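Local coordinates for protein Rab GDP dissociation inhibitor alpha (Naegleria fowleri, PDB 6C87) that probably binds prenylated Rab GTPases in their GDP-bound state, slowing nucleotide release and drawing them off membranes for recycling, at residues C345-F350 with Y360-S365; V311-S316 with V379-L384; I85-M90 with D416-F421; E115-Y120 with S232-P237. All coordinates share one frame; numbering follows the deposited sequence.

Contact 1. Residues C345-F350 with Y360-S365; sequences CCVTSF and YIAIVS
Y360 and F350 meet at the loop end of an antiparallel beta hairpin, in a T-shaped stack that presents the edge of F350 to the face of Y360. The ring centroids lie 5.5 Å apart with planes at 73°, and F350 CE1 comes nearest, 3.9 Å from Y360 CZ. A chi1 of 39°, which sets the F350 ring between its own backbone N and carbonyl carbon, lays it alongside the tyrosine with both side chains pointing the same way.

Farther along the same face, C345 turns its sulfur back over the partner strand. SG stands anti to the backbone N (chi1 -179°) and packs 4.1 Å from V364 CG2, while the methyl of A362 touches V347 CG2 at 3.9 Å.

I361 belongs to the other face, and its main chain does more than its side chain. T348 N reaches I361 O at 2.8 Å, and I361 N returns a bond to T348 O at 2.7 Å; C346 and I363 repeat this reciprocal pairing. A water donates to both I361 O and C346 O, so each of these carbonyls has two donors, its backbone N-H partner and the water. T348 OG1 sits 3.8 Å from I361 CB.

The hairpin occupies the middle of a mixed sheet, flanked by strand 328-332 next to 343-349 and by strand 302-315 next to 360-367. Helix 378-384 packs on A362 and V364, whereas P86 lies against C346 and I363 on the opposite face.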
loop_
_atom_site.group_PDB
_atom_site.type_symbol
_atom_site.label_atom_id
_atom_site.label_comp_id
_atom_site.label_asym_id
_atom_site.label_seq_id
_atom_site.Cartn_x
_atom_site.Cartn_y
_atom_site.Cartn_z
ATOM N N CYS A 345 -0.151 -36.112 -7.285
ATOM C CA CYS A 345 -1.310 -36.992 -7.203
ATOM C C CYS A 345 -2.230 -36.486 -6.103
ATOM O O CYS A 345 -1.824 -36.396 -4.939
ATOM C CB CYS A 345 -0.908 -38.446 -6.937
ATOM S SG CYS A 345 -2.349 -39.543 -6.856
ATOM N N CYS A 346 -3.461 -36.158 -6.466
ATOM C CA CYS A 346 -4.484 -35.815 -5.492
ATOM C C CYS A 346 -5.577 -36.871 -5.526
ATOM O O CYS A 346 -5.924 -37.391 -6.592
ATOM C CB CYS A 346 -5.085 -34.434 -5.757
ATOM S SG CYS A 346 -6.025 -34.332 -7.269
ATOM N N VAL A 347 -6.092 -37.200 -4.348
ATOM C CA VAL A 347 -7.086 -38.246 -4.189
ATOM C C VAL A 347 -8.316 -37.627 -3.553
ATOM O O VAL A 347 -8.209 -36.929 -2.540
ATOM C CB VAL A 347 -6.555 -39.409 -3.335
ATOM C CG1 VAL A 347 -7.585 -40.531 -3.289
ATOM C CG2 VAL A 347 -5.216 -39.889 -3.877
ATOM N N THR A 348 -9.470 -37.852 -4.163
ATOM C CA THR A 348 -10.754 -37.459 -3.609
ATOM C C THR A 348 -11.683 -38.655 -3.710
ATOM O O THR A 348 -11.368 -39.646 -4.371
ATOM C CB THR A 348 -11.338 -36.242 -4.338
ATOM O OG1 THR A 348 -11.438 -36.534 -5.734
ATOM C CG2 THR A 348 -10.442 -35.030 -4.143
ATOM N N SER A 349 -12.825 -38.576 -3.031
ATOM C CA SER A 349 -13.693 -39.742 -2.948
ATOM C C SER A 349 -15.121 -39.309 -2.619
ATOM O O SER A 349 -15.488 -38.138 -2.782
ATOM C CB SER A 349 -13.160 -40.718 -1.888
ATOM O OG SER A 349 -13.263 -40.132 -0.602
ATOM N N PHE A 350 -15.911 -40.267 -2.134
ATOM C CA PHE A 350 -17.268 -40.004 -1.674
ATOM C C PHE A 350 -17.312 -38.897 -0.630
ATOM O O PHE A 350 -18.329 -38.208 -0.506
ATOM C CB PHE A 350 -17.879 -41.296 -1.107
ATOM C CG PHE A 350 -16.895 -42.156 -0.313
ATOM C CD1 PHE A 350 -16.020 -43.036 -0.959
ATOM C CD2 PHE A 350 -16.857 -42.097 1.083
ATOM C CE1 PHE A 350 -15.121 -43.817 -0.242
ATOM C CE2 PHE A 350 -15.957 -42.890 1.810
ATOM C CZ PHE A 350 -15.089 -43.751 1.140
ATOM N N TYR A 360 -12.786 -44.072 -5.121
ATOM C CA TYR A 360 -11.782 -43.034 -4.960
ATOM C C TYR A 360 -11.338 -42.580 -6.343
ATOM O O TYR A 360 -11.208 -43.397 -7.263
ATOM C CB TYR A 360 -10.569 -43.551 -4.148
ATOM C CG TYR A 360 -10.907 -44.172 -2.793
ATOM C CD1 TYR A 360 -11.506 -45.432 -2.712
ATOM C CD2 TYR A 360 -10.601 -43.516 -1.593
ATOM C CE1 TYR A 360 -11.817 -46.009 -1.492
ATOM C CE2 TYR A 360 -10.908 -44.098 -0.353
ATOM C CZ TYR A 360 -11.514 -45.351 -0.321
ATOM O OH TYR A 360 -11.829 -45.958 0.875
ATOM N N ILE A 361 -11.133 -41.276 -6.494
ATOM C CA ILE A 361 -10.565 -40.693 -7.701
ATOM C C ILE A 361 -9.147 -40.266 -7.359
ATOM O O ILE A 361 -8.944 -39.425 -6.474
ATOM C CB ILE A 361 -11.367 -39.484 -8.204
ATOM C CG1 ILE A 361 -12.867 -39.770 -8.247
ATOM C CG2 ILE A 361 -10.850 -39.075 -9.572
ATOM C CD1 ILE A 361 -13.254 -40.930 -9.131
ATOM N N ALA A 362 -8.167 -40.876 -8.011
ATOM C CA ALA A 362 -6.768 -40.496 -7.858
ATOM C C ALA A 362 -6.279 -40.030 -9.217
ATOM O O ALA A 362 -6.352 -40.777 -10.201
ATOM C CB ALA A 362 -5.912 -41.649 -7.325
ATOM N N ILE A 363 -5.848 -38.780 -9.291
ATOM C CA ILE A 363 -5.445 -38.186 -10.554
ATOM C C ILE A 363 -3.963 -37.857 -10.468
ATOM O O ILE A 363 -3.526 -37.159 -9.546
ATOM C CB ILE A 363 -6.306 -36.961 -10.897
ATOM C CG1 ILE A 363 -7.773 -37.420 -10.979
ATOM C CG2 ILE A 363 -5.853 -36.342 -12.220
ATOM C CD1 ILE A 363 -8.749 -36.422 -11.544
ATOM N N VAL A 364 -3.192 -38.397 -11.408
ATOM C CA VAL A 364 -1.745 -38.248 -11.449
ATOM C C VAL A 364 -1.407 -37.259 -12.556
ATOM O O VAL A 364 -1.911 -37.380 -13.678
ATOM C CB VAL A 364 -1.052 -39.599 -11.687
ATOM C CG1 VAL A 364 0.462 -39.444 -11.573
ATOM C CG2 VAL A 364 -1.589 -40.642 -10.714
ATOM N N SER A 365 -0.573 -36.271 -12.241
ATOM C CA SER A 365 -0.284 -35.224 -13.202
ATOM C C SER A 365 1.194 -34.861 -13.168
ATOM O O SER A 365 1.813 -34.805 -12.101
ATOM C CB SER A 365 -1.140 -33.977 -12.929
ATOM O OG SER A 365 -0.789 -33.384 -11.690
HETATM O O HOH W 1 -8.655 -36.880 -7.683
#

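Contact 2. Residues V311-S316 with V379-L384; sequences VICILS and VVLDLL
C313 carries its SG anti to the carbonyl carbon (chi1 -51°), and L381 has its CG in the equivalent position (chi1 -61°); chi2 of the leucine extends CD1, and it is the other branch, CD2, that meets the sulfur. The result is a contact of 3.7 Å between C313 SG and L381 CD2, although the helix residue does not set out directly at the strand. L384 starts out toward the strand, and its CD1 lies 4.0 Å from C313 SG, so the sulfur is met by methyls from two leucines spaced three residues apart on the helix.

The strand offers every second side chain to this interface. V311 precedes C313 and crosses L381 at about a right angle, its CG1 4.0 Å from L381 CD2. L315 follows, with CD2 resting 3.8 Å from L384 O and 4.3 Å from L384 CB. Methyls and a thiol thus do nearly all the touching, and no hydrogen bond joins the two segments. The axes run almost parallel, 9° apart, at a closest approach of 10.8 Å, a separation bridged by side chains.

This is helix-on-sheet packing through a few apolar side chains, 210 Å² in all. Strand 302-315 lies between strands 360-367 and 389-400, to which its backbone is hydrogen-bonded. The helix does not rest on that strand alone: V380 and L381 also touch V364 of strand 360-367, while V379 and L383 lean on Y120 of strand 111-121, so that helix 378-384 spans several strands of the mixed sheet.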
loop_
_atom_site.group_PDB
_atom_site.type_symbol
_atom_site.label_atom_id
_atom_site.label_comp_id
_atom_site.label_asym_id
_atom_site.label_seq_id
_atom_site.Cartn_x
_atom_site.Cartn_y
_atom_site.Cartn_z
ATOM N N VAL A 311 -3.443 -38.663 -15.577
ATOM C CA VAL A 311 -3.990 -40.015 -15.598
ATOM C C VAL A 311 -5.001 -40.127 -14.473
ATOM O O VAL A 311 -4.642 -40.084 -13.287
ATOM C CB VAL A 311 -2.899 -41.085 -15.470
ATOM C CG1 VAL A 311 -3.535 -42.454 -15.545
ATOM C CG2 VAL A 311 -1.872 -40.922 -16.576
ATOM N N ILE A 312 -6.253 -40.333 -14.849
ATOM C CA ILE A 312 -7.375 -40.312 -13.925
ATOM C C ILE A 312 -7.712 -41.758 -13.591
ATOM O O ILE A 312 -7.967 -42.570 -14.492
ATOM C CB ILE A 312 -8.561 -39.543 -14.534
ATOM C CG1 ILE A 312 -8.088 -38.132 -14.913
ATOM C CG2 ILE A 312 -9.731 -39.467 -13.579
ATOM C CD1 ILE A 312 -9.028 -37.366 -15.825
ATOM N N CYS A 313 -7.648 -42.092 -12.300
ATOM C CA CYS A 313 -7.771 -43.465 -11.822
ATOM C C CYS A 313 -8.926 -43.597 -10.845
ATOM O O CYS A 313 -9.020 -42.831 -9.878
ATOM C CB CYS A 313 -6.480 -43.935 -11.147
ATOM S SG CYS A 313 -5.001 -43.672 -12.126
ATOM N N ILE A 314 -9.797 -44.567 -11.100
ATOM C CA ILE A 314 -10.848 -44.940 -10.165
ATOM C C ILE A 314 -10.363 -46.120 -9.335
ATOM O O ILE A 314 -10.013 -47.178 -9.879
ATOM C CB ILE A 314 -12.156 -45.273 -10.889
ATOM C CG1 ILE A 314 -12.608 -44.047 -11.692
ATOM C CG2 ILE A 314 -13.200 -45.723 -9.865
ATOM C CD1 ILE A 314 -13.855 -44.258 -12.520
ATOM N N LEU A 315 -10.363 -45.947 -8.018
ATOM C CA LEU A 315 -9.895 -46.965 -7.095
ATOM C C LEU A 315 -11.048 -47.426 -6.221
ATOM O O LEU A 315 -11.965 -46.657 -5.914
ATOM C CB LEU A 315 -8.754 -46.433 -6.215
ATOM C CG LEU A 315 -7.605 -45.699 -6.917
ATOM C CD1 LEU A 315 -6.566 -45.233 -5.916
ATOM C CD2 LEU A 315 -6.960 -46.611 -7.952
ATOM N N SER A 316 -10.991 -48.693 -5.821
ATOM C CA SER A 316 -11.912 -49.261 -4.847
ATOM C C SER A 316 -11.231 -49.466 -3.498
ATOM O O SER A 316 -11.631 -50.326 -2.709
ATOM C CB SER A 316 -12.487 -50.573 -5.371
ATOM O OG SER A 316 -13.514 -50.312 -6.307
ATOM N N VAL A 379 5.745 -44.796 -12.002
ATOM C CA VAL A 379 6.169 -44.905 -10.611
ATOM C C VAL A 379 5.008 -44.602 -9.677
ATOM O O VAL A 379 4.886 -45.214 -8.610
ATOM C CB VAL A 379 7.374 -43.977 -10.336
ATOM C CG1 VAL A 379 7.019 -42.517 -10.616
ATOM C CG2 VAL A 379 7.880 -44.145 -8.908
ATOM N N VAL A 380 4.127 -43.676 -10.063
ATOM C CA VAL A 380 2.984 -43.351 -9.220
ATOM C C VAL A 380 1.873 -44.378 -9.405
ATOM O O VAL A 380 1.290 -44.864 -8.429
ATOM C CB VAL A 380 2.483 -41.926 -9.517
ATOM C CG1 VAL A 380 1.309 -41.598 -8.622
ATOM C CG2 VAL A 380 3.597 -40.913 -9.350
ATOM N N LEU A 381 1.569 -44.733 -10.657
ATOM C CA LEU A 381 0.505 -45.697 -10.922
ATOM C C LEU A 381 0.769 -47.038 -10.255
ATOM O O LEU A 381 -0.175 -47.711 -9.822
ATOM C CB LEU A 381 0.344 -45.890 -12.427
ATOM C CG LEU A 381 -0.036 -44.608 -13.150
ATOM C CD1 LEU A 381 -0.138 -44.860 -14.638
ATOM C CD2 LEU A 381 -1.357 -44.082 -12.589
ATOM N N ASP A 382 2.036 -47.450 -10.160
ATOM C CA ASP A 382 2.327 -48.715 -9.498
ATOM C C ASP A 382 1.931 -48.671 -8.027
ATOM O O ASP A 382 1.535 -49.693 -7.457
ATOM C CB ASP A 382 3.810 -49.070 -9.649
ATOM C CG ASP A 382 4.157 -49.591 -11.044
ATOM O OD1 ASP A 382 3.224 -49.861 -11.836
ATOM O OD2 ASP A 382 5.368 -49.734 -11.343
ATOM N N LEU A 383 1.989 -47.495 -7.407
ATOM C CA LEU A 383 1.579 -47.383 -6.018
ATOM C C LEU A 383 0.066 -47.417 -5.858
ATOM O O LEU A 383 -0.418 -47.685 -4.750
ATOM C CB LEU A 383 2.144 -46.096 -5.414
ATOM C CG LEU A 383 3.675 -46.006 -5.342
ATOM C CD1 LEU A 383 4.147 -44.588 -5.018
ATOM C CD2 LEU A 383 4.198 -46.961 -4.304
ATOM N N LEU A 384 -0.685 -47.206 -6.942
ATOM C CA LEU A 384 -2.139 -47.175 -6.873
ATOM C C LEU A 384 -2.790 -48.526 -7.135
ATOM O O LEU A 384 -3.964 -48.701 -6.796
ATOM C CB LEU A 384 -2.688 -46.158 -7.880
ATOM C CG LEU A 384 -2.167 -44.728 -7.727
ATOM C CD1 LEU A 384 -2.788 -43.786 -8.775
ATOM C CD2 LEU A 384 -2.384 -44.223 -6.304
#

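Contact 3. Residues I85-M90 with D416-F421; sequences IPKFLM and DATTHF
K87 lies obliquely over the ring of F421, its aliphatic chain on the face and its amine carried past the rim. CB stands 3.5 Å from the F421 ring centroid and only 18° off the ring normal, a CH-pi contact, and CD continues across the same ring at 3.6 Å from F421 CE1. A bend at the last torsion, chi4 -82°, then directs NZ into a pocket of oxygens from the other segment.

There, D416 crosses the lysine at about a right angle and forms a salt bridge, with OD1 2.9 Å from K87 NZ. T418 O accepts from NZ at 2.8 Å, D416 O does so from NZ at 3.1 Å, and a water bridges NZ to H420 O. The carboxylate and carbonyls around NZ would probably offset the cost of burying the ammonium and support its charged form. The carboxylate is itself positioned: T418 OG1 donates to D416 OD1 at 2.7 Å, while D416 OD2 binds S423 just beyond the segment.

Next along the chain, F88 N gives a nearly straight bond (177°) to T419 O at 2.8 Å. It belongs to a single backbone bridge between F88 and H420. L89 CG also packs against the F421 ring, 3.9 Å from F421 CD2.

The 416-421 loop follows strand 409-411, an outer strand of the parallel Rossmann-like sheet, and leads into helix 422-436. Its attachment to 85-90 therefore joins that sheet to the mixed beta sheet, as in the multisheet domain I of the GDI family, which accompanies a smaller helical domain.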
loop_
_atom_site.group_PDB
_atom_site.type_symbol
_atom_site.label_atom_id
_atom_site.label_comp_id
_atom_site.label_asym_id
_atom_site.label_seq_id
_atom_site.Cartn_x
_atom_site.Cartn_y
_atom_site.Cartn_z
ATOM N N ILE A 85 -9.218 -31.402 -14.271
ATOM C CA ILE A 85 -8.003 -30.760 -13.773
ATOM C C ILE A 85 -8.189 -30.440 -12.293
ATOM O O ILE A 85 -8.499 -29.297 -11.928
ATOM C CB ILE A 85 -7.652 -29.514 -14.598
ATOM C CG1 ILE A 85 -7.541 -29.884 -16.085
ATOM C CG2 ILE A 85 -6.349 -28.911 -14.091
ATOM C CD1 ILE A 85 -7.180 -28.729 -17.019
ATOM N N PRO A 86 -8.015 -31.415 -11.408
ATOM C CA PRO A 86 -8.282 -31.179 -9.986
ATOM C C PRO A 86 -7.113 -30.508 -9.279
ATOM O O PRO A 86 -5.945 -30.854 -9.488
ATOM C CB PRO A 86 -8.502 -32.594 -9.446
ATOM C CG PRO A 86 -7.589 -33.423 -10.302
ATOM C CD PRO A 86 -7.640 -32.814 -11.677
ATOM N N LYS A 87 -7.443 -29.547 -8.415
ATOM C CA LYS A 87 -6.450 -28.854 -7.604
ATOM C C LYS A 87 -7.043 -28.570 -6.231
ATOM O O LYS A 87 -8.235 -28.273 -6.103
ATOM C CB LYS A 87 -5.985 -27.536 -8.253
ATOM C CG LYS A 87 -5.233 -27.682 -9.575
ATOM C CD LYS A 87 -5.083 -26.317 -10.264
ATOM C CE LYS A 87 -4.290 -26.401 -11.573
ATOM N NZ LYS A 87 -2.807 -26.391 -11.371
ATOM N N PHE A 88 -6.210 -28.672 -5.208
ATOM C CA PHE A 88 -6.619 -28.336 -3.857
ATOM C C PHE A 88 -6.356 -26.859 -3.582
ATOM O O PHE A 88 -5.513 -26.222 -4.221
ATOM C CB PHE A 88 -5.863 -29.194 -2.841
ATOM C CG PHE A 88 -6.275 -30.637 -2.833
ATOM C CD1 PHE A 88 -7.598 -30.998 -3.044
ATOM C CD2 PHE A 88 -5.341 -31.632 -2.617
ATOM C CE1 PHE A 88 -7.976 -32.325 -3.026
ATOM C CE2 PHE A 88 -5.714 -32.962 -2.600
ATOM C CZ PHE A 88 -7.030 -33.310 -2.797
ATOM N N LEU A 89 -7.091 -26.311 -2.620
ATOM C CA LEU A 89 -6.860 -24.943 -2.185
ATOM C C LEU A 89 -6.104 -24.966 -0.862
ATOM O O LEU A 89 -6.527 -25.628 0.094
ATOM C CB LEU A 89 -8.173 -24.174 -2.024
ATOM C CG LEU A 89 -9.052 -23.919 -3.253
ATOM C CD1 LEU A 89 -10.044 -25.071 -3.503
ATOM C CD2 LEU A 89 -9.765 -22.581 -3.129
ATOM N N MET A 90 -4.990 -24.240 -0.810
ATOM C CA MET A 90 -4.345 -23.955 0.465
ATOM C C MET A 90 -5.296 -23.098 1.293
ATOM O O MET A 90 -5.780 -22.063 0.822
ATOM C CB MET A 90 -3.006 -23.257 0.236
ATOM C CG MET A 90 -2.363 -22.647 1.470
ATOM S SD MET A 90 -1.815 -23.846 2.706
ATOM C CE MET A 90 -0.669 -24.849 1.758
ATOM N N ASP A 416 -1.228 -25.620 -15.061
ATOM C CA ASP A 416 -0.057 -26.472 -14.948
ATOM C C ASP A 416 -0.417 -27.744 -14.188
ATOM O O ASP A 416 -1.556 -27.937 -13.743
ATOM C CB ASP A 416 1.102 -25.699 -14.310
ATOM C CG ASP A 416 0.831 -25.266 -12.862
ATOM O OD1 ASP A 416 -0.018 -25.862 -12.165
ATOM O OD2 ASP A 416 1.466 -24.283 -12.423
ATOM N N ALA A 417 0.580 -28.620 -14.034
ATOM C CA ALA A 417 0.353 -29.955 -13.491
ATOM C C ALA A 417 0.106 -29.965 -11.985
ATOM O O ALA A 417 -0.423 -30.957 -11.472
ATOM C CB ALA A 417 1.545 -30.855 -13.812
ATOM N N THR A 418 0.465 -28.902 -11.270
ATOM C CA THR A 418 0.325 -28.903 -9.820
ATOM C C THR A 418 -1.121 -29.160 -9.411
ATOM O O THR A 418 -2.072 -28.764 -10.094
ATOM C CB THR A 418 0.797 -27.572 -9.223
ATOM O OG1 THR A 418 -0.118 -26.522 -9.576
ATOM C CG2 THR A 418 2.188 -27.222 -9.745
ATOM N N THR A 419 -1.274 -29.829 -8.267
ATOM C CA THR A 419 -2.574 -30.106 -7.672
ATOM C C THR A 419 -2.897 -29.134 -6.537
ATOM O O THR A 419 -3.597 -29.493 -5.585
ATOM C CB THR A 419 -2.635 -31.552 -7.176
ATOM O OG1 THR A 419 -1.445 -31.856 -6.436
ATOM C CG2 THR A 419 -2.732 -32.502 -8.345
ATOM N N HIS A 420 -2.378 -27.912 -6.612
ATOM C CA HIS A 420 -2.810 -26.819 -5.754
ATOM C C HIS A 420 -2.914 -25.567 -6.618
ATOM O O HIS A 420 -2.433 -25.535 -7.754
ATOM C CB HIS A 420 -1.879 -26.633 -4.545
ATOM C CG HIS A 420 -0.422 -26.723 -4.871
ATOM N ND1 HIS A 420 0.287 -25.670 -5.408
ATOM C CD2 HIS A 420 0.464 -27.738 -4.726
ATOM C CE1 HIS A 420 1.547 -26.031 -5.575
ATOM N NE2 HIS A 420 1.681 -27.282 -5.172
ATOM N N PHE A 421 -3.563 -24.531 -6.085
ATOM C CA PHE A 421 -4.059 -23.443 -6.927
ATOM C C PHE A 421 -3.197 -22.186 -6.947
ATOM O O PHE A 421 -3.609 -21.206 -7.576
ATOM C CB PHE A 421 -5.482 -23.062 -6.500
ATOM C CG PHE A 421 -6.564 -23.750 -7.288
ATOM C CD1 PHE A 421 -6.769 -23.443 -8.629
ATOM C CD2 PHE A 421 -7.388 -24.690 -6.688
ATOM C CE1 PHE A 421 -7.777 -24.068 -9.364
ATOM C CE2 PHE A 421 -8.407 -25.315 -7.414
ATOM C CZ PHE A 421 -8.595 -25.006 -8.759
HETATM O O HOH W 2 -2.523 -23.787 -9.987
HETATM O O HOH W 3 -3.711 -23.050 -3.130
#

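Contact 4. Residues E115-Y120 with S232-P237; sequences EGSFVY and SPYVYP
S117 brings OG to the edge of the Y234 ring, near its plane and 4.3 Å from Y234 CE2, while P233 CG lies over one face of the same ring toward its rim, 3.8 Å above the plane. The 232-237 segment opens with an ST turn at S232, just ahead of strand 234-237, which belongs with strand 111-121 to the mixed sheet of the inhibitor fold. The tyrosine is thus backed by the proline that precedes it and met at its rim by the serine. Y236 repeats the theme with its own neighbour, as P237 CD lies over one face near the rim, and its ring also meets F88 at about 90°.

Between the two segments the touching is light, 150 Å² without a hydrogen bond. S232 CB sits 3.9 Å from G116 O and 4.2 Å from S117 CB; small groups make the contact.

The polar ends are held from elsewhere. S117 OG, directed anti to its own N (chi1 -178°), bonds to Y222 of helix 212-229, and E115 OE1 takes the backbone N of K326. S232 OG is bonded to V114 O and also closes the turn, accepting from Y234 N at 3.0 Å with an N-H...O angle of 166°.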
loop_
_atom_site.group_PDB
_atom_site.type_symbol
_atom_site.label_atom_id
_atom_site.label_comp_id
_atom_site.label_asym_id
_atom_site.label_seq_id
_atom_site.Cartn_x
_atom_site.Cartn_y
_atom_site.Cartn_z
ATOM N N GLU A 115 -7.820 -35.020 3.862
ATOM C CA GLU A 115 -7.398 -35.789 5.029
ATOM C C GLU A 115 -5.895 -36.040 5.090
ATOM O O GLU A 115 -5.359 -36.233 6.181
ATOM C CB GLU A 115 -8.168 -37.106 5.098
ATOM C CG GLU A 115 -9.639 -36.885 5.409
ATOM C CD GLU A 115 -10.468 -38.156 5.354
ATOM O OE1 GLU A 115 -9.912 -39.258 5.564
ATOM O OE2 GLU A 115 -11.684 -38.049 5.104
ATOM N N GLY A 116 -5.191 -36.052 3.968
ATOM C CA GLY A 116 -3.804 -36.469 3.958
ATOM C C GLY A 116 -2.898 -35.496 3.236
ATOM O O GLY A 116 -3.309 -34.790 2.317
ATOM N N SER A 117 -1.652 -35.435 3.703
ATOM C CA SER A 117 -0.601 -34.702 2.999
ATOM C C SER A 117 0.657 -35.552 3.024
ATOM O O SER A 117 1.270 -35.703 4.089
ATOM C CB SER A 117 -0.341 -33.341 3.626
ATOM O OG SER A 117 0.644 -32.652 2.879
ATOM N N PHE A 118 1.056 -36.072 1.852
ATOM C CA PHE A 118 2.119 -37.061 1.742
ATOM C C PHE A 118 3.138 -36.667 0.683
ATOM O O PHE A 118 2.823 -35.961 -0.278
ATOM C CB PHE A 118 1.564 -38.441 1.398
ATOM C CG PHE A 118 0.703 -39.001 2.459
ATOM C CD1 PHE A 118 -0.642 -38.691 2.501
ATOM C CD2 PHE A 118 1.244 -39.806 3.448
ATOM C CE1 PHE A 118 -1.446 -39.194 3.507
ATOM C CE2 PHE A 118 0.449 -40.306 4.460
ATOM C CZ PHE A 118 -0.899 -39.997 4.489
ATOM N N VAL A 119 4.362 -37.165 0.862
ATOM C CA VAL A 119 5.480 -36.892 -0.032
ATOM C C VAL A 119 6.256 -38.187 -0.256
ATOM O O VAL A 119 6.341 -39.048 0.625
ATOM C CB VAL A 119 6.384 -35.760 0.531
ATOM C CG1 VAL A 119 6.982 -36.156 1.858
ATOM C CG2 VAL A 119 7.457 -35.361 -0.461
ATOM N N TYR A 120 6.817 -38.319 -1.448
ATOM C CA TYR A 120 7.481 -39.540 -1.877
ATOM C C TYR A 120 8.968 -39.530 -1.551
ATOM O O TYR A 120 9.622 -38.483 -1.577
ATOM C CB TYR A 120 7.279 -39.719 -3.383
ATOM C CG TYR A 120 7.953 -40.920 -4.010
ATOM C CD1 TYR A 120 9.175 -40.790 -4.667
ATOM C CD2 TYR A 120 7.347 -42.175 -3.985
ATOM C CE1 TYR A 120 9.787 -41.875 -5.262
ATOM C CE2 TYR A 120 7.950 -43.268 -4.573
ATOM C CZ TYR A 120 9.169 -43.114 -5.210
ATOM O OH TYR A 120 9.771 -44.196 -5.806
ATOM N N SER A 232 -4.686 -31.805 7.252
ATOM C CA SER A 232 -3.842 -31.250 6.200
ATOM C C SER A 232 -4.147 -29.761 6.076
ATOM O O SER A 232 -5.068 -29.252 6.733
ATOM C CB SER A 232 -4.079 -31.961 4.857
ATOM O OG SER A 232 -5.113 -31.305 4.141
ATOM N N PRO A 233 -3.344 -29.016 5.310
ATOM C CA PRO A 233 -3.653 -27.599 5.086
ATOM C C PRO A 233 -4.623 -27.353 3.939
ATOM O O PRO A 233 -4.902 -26.191 3.627
ATOM C CB PRO A 233 -2.276 -27.002 4.767
ATOM C CG PRO A 233 -1.596 -28.091 4.042
ATOM C CD PRO A 233 -2.033 -29.370 4.723
ATOM N N TYR A 234 -5.134 -28.393 3.293
ATOM C CA TYR A 234 -5.865 -28.248 2.042
ATOM C C TYR A 234 -7.370 -28.400 2.258
ATOM O O TYR A 234 -7.815 -29.198 3.086
ATOM C CB TYR A 234 -5.390 -29.284 1.023
ATOM C CG TYR A 234 -3.957 -29.137 0.560
ATOM C CD1 TYR A 234 -3.579 -28.114 -0.300
ATOM C CD2 TYR A 234 -2.985 -30.048 0.964
ATOM C CE1 TYR A 234 -2.265 -27.995 -0.737
ATOM C CE2 TYR A 234 -1.672 -29.937 0.549
ATOM C CZ TYR A 234 -1.313 -28.914 -0.305
ATOM O OH TYR A 234 -0.002 -28.813 -0.731
ATOM N N VAL A 235 -8.147 -27.611 1.516
ATOM C CA VAL A 235 -9.587 -27.797 1.399
ATOM C C VAL A 235 -9.930 -27.995 -0.080
ATOM O O VAL A 235 -9.135 -27.698 -0.976
ATOM C CB VAL A 235 -10.387 -26.614 1.985
ATOM C CG1 VAL A 235 -10.021 -26.383 3.443
ATOM C CG2 VAL A 235 -10.197 -25.356 1.153
ATOM N N TYR A 236 -11.156 -28.463 -0.320
ATOM C CA TYR A 236 -11.695 -28.808 -1.643
ATOM C C TYR A 236 -13.198 -28.605 -1.545
ATOM O O TYR A 236 -13.784 -28.908 -0.495
ATOM C CB TYR A 236 -11.387 -30.257 -2.040
ATOM C CG TYR A 236 -11.550 -30.621 -3.510
ATOM C CD1 TYR A 236 -10.709 -30.086 -4.477
ATOM C CD2 TYR A 236 -12.511 -31.544 -3.920
ATOM C CE1 TYR A 236 -10.833 -30.438 -5.815
ATOM C CE2 TYR A 236 -12.643 -31.908 -5.258
ATOM C CZ TYR A 236 -11.796 -31.350 -6.200
ATOM O OH TYR A 236 -11.904 -31.684 -7.535
ATOM N N PRO A 237 -13.850 -28.104 -2.591
ATOM C CA PRO A 237 -15.290 -27.855 -2.486
ATOM C C PRO A 237 -16.071 -29.158 -2.520
ATOM O O PRO A 237 -15.726 -30.100 -3.238
ATOM C CB PRO A 237 -15.602 -26.981 -3.709
ATOM C CG PRO A 237 -14.269 -26.675 -4.354
ATOM C CD PRO A 237 -13.325 -27.740 -3.917
#

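Overall arrangement
All four contacts are buried, but at different depths: contact 3 lies about 3 Å from the chain's centre and contact 2 about 20 Å out, between their centres and that point. Each reaches the mixed sheet. Contact 1 uses strand 360-367 and contact 2 its neighbour 302-315, one adding a hairpin partner and the other a helix; contacts 3 and 4 meet where strand 89-90 pairs with 234-237. Chemistry follows place: backbone bonding in contact 1, almost wholly apolar packing under the helix in contact 2, charge and carbonyls in contact 3, where two sheets join, and sparse van der Waals touching in contact 4. A probable hydrogen bond from S365 OG to A417 O links contacts 1 and 3.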